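Local coordinates for putative HpcE protein (Mycolicibacterium smegmatis, PDB 6V77) that belongs to the fumarylacetoacetate hydrolase (FAH) family and holds a zinc ion at a site of acidic side chains, its exact function being left open, at residues B[19-24]-B[41-46]; B[73-78]-B[219-224]. All coordinates share one frame; numbering follows the deposited sequence.

How the contacts relate
Contact 1 comes first along the chain, and both of its segments precede those of contact 2. It lies in the N-terminal part, its centre about 23 Å from the centre of the chain, where the short helix 21-24 meets helix 40-49. Contact 2 is deeper, its centre about 13 Å from that of the chain, and joins strand 72-76 to helix 218-226 within the FAH-family region that carries the zinc ion; 140 residues separate segments 73-78 and 219-224. The centres of the two contacts are 30 Å apart and their nearest atoms about 14 Å, so they do not touch. Strands 17-20 and 72-76 nevertheless belong to one large mixed sheet, so both contacts attach helices to the same sheet, one at its N-terminal strands and one near the zinc ion.

Contact 1: B[19-24]-B[41-46]; sequences VDVAKA and DAFQEW
Trp-46 reaches from helix 40-49 to the short helix 21-24 and brings the benzene end of its indole up to Ala-24. The CB of Ala-24 sits 4.0 Å from CH2 of Trp-46, while the carbonyl carbon C of Ala-24 comes to 3.8 Å from CZ2 of Trp-46. Both Trp-46 and Phe-43 carry CG anti to the backbone N (chi1 165° and 162°), which sends the two rings off the same helix, one turn apart, toward the partner. Val-21 meets them with one branch: CG1 approaches CE1 of Phe-43 to 3.9 Å, and the two side chains cross at roughly a right angle. The same methyl is more loosely placed against Trp-46, with CG1 of Val-21 at 4.4 Å from CZ3.

The polar edge of the indole is served by water. A single water lies in the ring plane, accepting from NE1 of Trp-46 at 3.0 Å and donating to the carbonyl O of Ala-24 at the same distance.

Helix 21-24 directly follows strand 17-20, which pairs antiparallel with strand 9-14, so the contact packs helix 40-49 onto the end of that N-terminal strand pair. The start of the small helix is fixed by Asp-20 at the N-cap. Its OD2 accepts from the backbone N of Lys-23 at 2.9 Å, nearly straight at 171°, and its OD1 forms a salt bridge with Arg-9 of strand 9-14. The rings of Phe-29 and Trp-46 meet obliquely, and Leu-36 of helix 33-38 packs on both Val-21 and Phe-43.

The interface therefore combines apolar packing with one water-mediated link: methyl groups and ring carbons account for the side-chain contacts, and the bridging water satisfies the indole N-H while tying it to the backbone of the opposing helix.

Contact 2: B[73-78]-B[219-224]; sequences FAVGLN and SNLIAY
In this FAH-family fold, strand 72-76 of the large mixed sheet is packed against helix 218-226, and the contact is a buried strand-to-helix junction close to the metal site. The zinc ion, held by Glu-121, Glu-123 and Asp-152, lies about 7 Å from the side chain of Val-75. Strand 72-76 runs between strands 95-97 and 236-238, with backbone hydrogen bonds to both, so Val-75 is presented from an inner strand of the sheet.

From the helix, Leu-221 supplies the whole contact through its two terminal methyls. With CG anti to the carbonyl carbon (chi1 -68°) and an extended second torsion (175°), its fork is directed toward the strand. Val-75 points back, so the two aliphatic side chains meet tip to tip. CD2 of Leu-221 lies 4.0 Å from CG2 of Val-75 and 4.2 Å from its CG1, so this methyl faces both branches of the valine. The other methyl, CD1 of Leu-221, is 4.2 Å from CG2 of Val-75.

Asn-78, in the loop that follows the strand, and Leu-221 approach each other from opposite directions. The side-chain amide of Asn-78 is held by the backbone of neighbouring loops: OD1 accepts from the N of Phe-216, just before the helix, and ND2 donates to the O of Thr-239. These two bonds give both ends of the buried amide a partner and would fix its rotation. The second subunit approaches the same region, where its Leu-158 packs on Tyr-224 and its Pro-163 on Leu-77.

The amide nitrogen also packs on aliphatic carbon, with ND2 of Asn-78 3.8 Å from CD1 of Leu-221 and 4.0 Å from CD2 of the same residue.

Contact 1: B[19-24]-B[41-46]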
loop_
_atom_site.group_PDB
_atom_site.type_symbol
_atom_site.label_atom_id
_atom_site.label_comp_id
_atom_site.label_asym_id
_atom_site.label_seq_id
_atom_site.Cartn_x
_atom_site.Cartn_y
_atom_site.Cartn_z
ATOM N N VAL B 19 -11.146 23.409 -16.046
ATOM C CA VAL B 19 -12.553 23.382 -15.666
ATOM C C VAL B 19 -12.722 22.428 -14.490
ATOM O O VAL B 19 -12.278 21.278 -14.551
ATOM C CB VAL B 19 -13.445 22.945 -16.842
ATOM C CG1 VAL B 19 -14.828 22.573 -16.341
ATOM C CG2 VAL B 19 -13.506 24.072 -17.891
ATOM N N ASP B 20 -13.378 22.900 -13.429
ATOM C CA ASP B 20 -13.631 22.080 -12.253
ATOM C C ASP B 20 -14.665 21.019 -12.609
ATOM O O ASP B 20 -15.778 21.355 -13.017
ATOM C CB ASP B 20 -14.134 22.962 -11.113
ATOM C CG ASP B 20 -14.333 22.190 -9.812
ATOM O OD1 ASP B 20 -13.452 22.242 -8.940
ATOM O OD2 ASP B 20 -15.375 21.524 -9.656
ATOM N N VAL B 21 -14.309 19.740 -12.453
ATOM C CA VAL B 21 -15.176 18.671 -12.954
ATOM C C VAL B 21 -16.476 18.604 -12.161
ATOM O O VAL B 21 -17.561 18.433 -12.736
ATOM C CB VAL B 21 -14.438 17.321 -12.936
ATOM C CG1 VAL B 21 -15.431 16.159 -13.167
ATOM C CG2 VAL B 21 -13.337 17.321 -13.991
ATOM N N ALA B 22 -16.394 18.716 -10.834
ATOM C CA ALA B 22 -17.594 18.543 -10.020
ATOM C C ALA B 22 -18.607 19.644 -10.298
ATOM O O ALA B 22 -19.805 19.371 -10.432
ATOM C CB ALA B 22 -17.231 18.503 -8.537
ATOM N N LYS B 23 -18.143 20.899 -10.402
ATOM C CA LYS B 23 -19.055 21.986 -10.748
ATOM C C LYS B 23 -19.613 21.807 -12.155
ATOM O O LYS B 23 -20.813 21.995 -12.385
ATOM C CB LYS B 23 -18.351 23.341 -10.625
ATOM C CG LYS B 23 -17.881 23.679 -9.224
ATOM C CD LYS B 23 -17.313 25.093 -9.151
ATOM C CE LYS B 23 -16.691 25.363 -7.791
ATOM N NZ LYS B 23 -15.861 26.606 -7.799
ATOM N N ALA B 24 -18.753 21.443 -13.110
ATOM C CA ALA B 24 -19.188 21.355 -14.498
ATOM C C ALA B 24 -20.224 20.257 -14.679
ATOM O O ALA B 24 -21.175 20.415 -15.453
ATOM C CB ALA B 24 -17.985 21.101 -15.407
ATOM N N ASP B 41 -15.305 5.147 -17.268
ATOM C CA ASP B 41 -15.986 5.125 -18.559
ATOM C C ASP B 41 -17.145 6.109 -18.580
ATOM O O ASP B 41 -17.334 6.837 -19.563
ATOM C CB ASP B 41 -16.475 3.716 -18.889
ATOM C CG ASP B 41 -15.346 2.776 -19.229
ATOM O OD1 ASP B 41 -14.209 3.253 -19.418
ATOM O OD2 ASP B 41 -15.593 1.557 -19.309
ATOM N N ALA B 42 -17.946 6.124 -17.510
ATOM C CA ALA B 42 -19.033 7.092 -17.420
ATOM C C ALA B 42 -18.496 8.516 -17.469
ATOM O O ALA B 42 -19.078 9.385 -18.132
ATOM C CB ALA B 42 -19.838 6.856 -16.140
ATOM N N PHE B 43 -17.373 8.771 -16.790
ATOM C CA PHE B 43 -16.813 10.119 -16.805
ATOM C C PHE B 43 -16.405 10.525 -18.219
ATOM O O PHE B 43 -16.726 11.629 -18.680
ATOM C CB PHE B 43 -15.629 10.229 -15.844
ATOM C CG PHE B 43 -14.744 11.434 -16.134
ATOM C CD1 PHE B 43 -15.217 12.727 -15.914
ATOM C CD2 PHE B 43 -13.486 11.266 -16.668
ATOM C CE1 PHE B 43 -14.428 13.841 -16.190
ATOM C CE2 PHE B 43 -12.684 12.380 -16.961
ATOM C CZ PHE B 43 -13.170 13.668 -16.721
ATOM N N GLN B 44 -15.696 9.641 -18.925
ATOM C CA GLN B 44 -15.238 9.965 -20.272
ATOM C C GLN B 44 -16.408 10.164 -21.226
ATOM O O GLN B 44 -16.365 11.044 -22.094
ATOM C CB GLN B 44 -14.305 8.875 -20.784
ATOM C CG GLN B 44 -12.979 8.841 -20.036
ATOM C CD GLN B 44 -11.823 8.503 -20.940
ATOM O OE1 GLN B 44 -11.747 7.398 -21.485
ATOM N NE2 GLN B 44 -10.908 9.459 -21.115
ATOM N N GLU B 45 -17.458 9.358 -21.083
ATOM C CA GLU B 45 -18.634 9.556 -21.919
ATOM C C GLU B 45 -19.279 10.907 -21.643
ATOM O O GLU B 45 -19.668 11.613 -22.581
ATOM C CB GLU B 45 -19.635 8.419 -21.711
ATOM C CG GLU B 45 -20.925 8.569 -22.524
ATOM C CD GLU B 45 -20.690 8.691 -24.031
ATOM O OE1 GLU B 45 -19.651 8.206 -24.534
ATOM O OE2 GLU B 45 -21.557 9.279 -24.717
ATOM N N TRP B 46 -19.400 11.287 -20.368
ATOM C CA TRP B 46 -19.950 12.601 -20.036
ATOM C C TRP B 46 -19.101 13.717 -20.639
ATOM O O TRP B 46 -19.622 14.645 -21.275
ATOM C CB TRP B 46 -20.037 12.771 -18.516
ATOM C CG TRP B 46 -20.255 14.200 -18.129
ATOM C CD1 TRP B 46 -21.441 14.867 -18.086
ATOM C CD2 TRP B 46 -19.247 15.149 -17.766
ATOM N NE1 TRP B 46 -21.233 16.179 -17.716
ATOM C CE2 TRP B 46 -19.895 16.372 -17.508
ATOM C CE3 TRP B 46 -17.855 15.077 -17.628
ATOM C CZ2 TRP B 46 -19.200 17.520 -17.123
ATOM C CZ3 TRP B 46 -17.160 16.224 -17.238
ATOM C CH2 TRP B 46 -17.842 17.424 -16.987
HETATM O O HOH W 1 -22.762 18.771 -17.418
#

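Contact 2: B[73-78]-B[219-224]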
loop_
_atom_site.group_PDB
_atom_site.type_symbol
_atom_site.label_atom_id
_atom_site.label_comp_id
_atom_site.label_asym_id
_atom_site.label_seq_id
_atom_site.Cartn_x
_atom_site.Cartn_y
_atom_site.Cartn_z
ATOM N N PHE B 73 2.021 0.155 -6.831
ATOM C CA PHE B 73 3.012 -0.827 -7.245
ATOM C C PHE B 73 4.239 -0.099 -7.749
ATOM O O PHE B 73 4.147 0.692 -8.690
ATOM C CB PHE B 73 2.443 -1.731 -8.329
ATOM C CG PHE B 73 1.208 -2.411 -7.885
ATOM C CD1 PHE B 73 1.279 -3.541 -7.090
ATOM C CD2 PHE B 73 -0.035 -1.867 -8.182
ATOM C CE1 PHE B 73 0.126 -4.184 -6.630
ATOM C CE2 PHE B 73 -1.218 -2.517 -7.738
ATOM C CZ PHE B 73 -1.129 -3.658 -6.941
ATOM N N ALA B 74 5.379 -0.373 -7.145
ATOM C CA ALA B 74 6.623 0.245 -7.601
ATOM C C ALA B 74 7.534 -0.856 -8.113
ATOM O O ALA B 74 7.689 -1.892 -7.458
ATOM C CB ALA B 74 7.283 1.041 -6.482
ATOM N N VAL B 75 8.128 -0.632 -9.278
ATOM C CA VAL B 75 8.865 -1.653 -10.003
ATOM C C VAL B 75 10.347 -1.319 -9.907
ATOM O O VAL B 75 10.745 -0.178 -10.170
ATOM C CB VAL B 75 8.398 -1.721 -11.464
ATOM C CG1 VAL B 75 9.195 -2.756 -12.242
ATOM C CG2 VAL B 75 6.873 -2.018 -11.519
ATOM N N GLY B 76 11.155 -2.299 -9.491
ATOM C CA GLY B 76 12.596 -2.153 -9.503
ATOM C C GLY B 76 13.201 -2.759 -10.762
ATOM O O GLY B 76 12.562 -3.536 -11.458
ATOM N N LEU B 77 14.452 -2.395 -11.032
ATOM C CA LEU B 77 15.247 -2.910 -12.146
ATOM C C LEU B 77 14.428 -3.227 -13.389
ATOM O O LEU B 77 14.276 -4.399 -13.745
ATOM C CB LEU B 77 16.004 -4.167 -11.716
ATOM C CG LEU B 77 16.794 -4.021 -10.411
ATOM C CD1 LEU B 77 17.515 -5.313 -10.085
ATOM C CD2 LEU B 77 17.774 -2.850 -10.476
ATOM N N ASN B 78 13.889 -2.206 -14.053
ATOM C CA ASN B 78 13.056 -2.429 -15.231
ATOM C C ASN B 78 13.602 -1.718 -16.464
ATOM O O ASN B 78 12.887 -1.549 -17.451
ATOM C CB ASN B 78 11.603 -2.022 -14.950
ATOM C CG ASN B 78 10.622 -2.662 -15.921
ATOM O OD1 ASN B 78 10.973 -3.594 -16.644
ATOM N ND2 ASN B 78 9.385 -2.173 -15.932
ATOM N N SER B 219 2.167 -3.018 -20.525
ATOM C CA SER B 219 1.153 -4.065 -20.658
ATOM C C SER B 219 1.565 -5.317 -19.906
ATOM O O SER B 219 0.729 -6.004 -19.312
ATOM C CB SER B 219 0.921 -4.405 -22.134
ATOM O OG SER B 219 0.329 -3.318 -22.810
ATOM N N ASN B 220 2.852 -5.647 -19.956
ATOM C CA ASN B 220 3.331 -6.833 -19.262
ATOM C C ASN B 220 3.234 -6.653 -17.754
ATOM O O ASN B 220 2.861 -7.585 -17.036
ATOM C CB ASN B 220 4.770 -7.128 -19.684
ATOM C CG ASN B 220 5.329 -8.358 -19.009
ATOM O OD1 ASN B 220 5.910 -8.274 -17.934
ATOM N ND2 ASN B 220 5.132 -9.517 -19.628
ATOM N N LEU B 221 3.581 -5.464 -17.256
ATOM C CA LEU B 221 3.434 -5.179 -15.831
ATOM C C LEU B 221 1.994 -5.383 -15.365
ATOM O O LEU B 221 1.746 -6.009 -14.333
ATOM C CB LEU B 221 3.873 -3.747 -15.539
ATOM C CG LEU B 221 5.363 -3.435 -15.702
ATOM C CD1 LEU B 221 5.579 -1.933 -15.486
ATOM C CD2 LEU B 221 6.227 -4.273 -14.726
ATOM N N ILE B 222 1.034 -4.823 -16.101
ATOM C CA ILE B 222 -0.371 -4.929 -15.702
ATOM C C ILE B 222 -0.808 -6.387 -15.685
ATOM O O ILE B 222 -1.414 -6.862 -14.714
ATOM C CB ILE B 222 -1.244 -4.070 -16.630
ATOM C CG1 ILE B 222 -1.003 -2.579 -16.318
ATOM C CG2 ILE B 222 -2.713 -4.480 -16.533
ATOM C CD1 ILE B 222 -1.511 -1.643 -17.430
ATOM N N ALA B 223 -0.496 -7.124 -16.756
ATOM C CA ALA B 223 -0.825 -8.547 -16.814
ATOM C C ALA B 223 -0.195 -9.306 -15.653
ATOM O O ALA B 223 -0.870 -10.072 -14.949
ATOM C CB ALA B 223 -0.364 -9.132 -18.153
ATOM N N TYR B 224 1.104 -9.097 -15.438
ATOM C CA TYR B 224 1.836 -9.812 -14.395
ATOM C C TYR B 224 1.260 -9.531 -13.015
ATOM O O TYR B 224 0.937 -10.462 -12.266
ATOM C CB TYR B 224 3.319 -9.425 -14.461
ATOM C CG TYR B 224 4.158 -10.126 -13.418
ATOM C CD1 TYR B 224 4.545 -11.445 -13.595
ATOM C CD2 TYR B 224 4.553 -9.470 -12.258
ATOM C CE1 TYR B 224 5.301 -12.101 -12.631
ATOM C CE2 TYR B 224 5.323 -10.117 -11.282
ATOM C CZ TYR B 224 5.681 -11.437 -11.484
ATOM O OH TYR B 224 6.436 -12.109 -10.558
#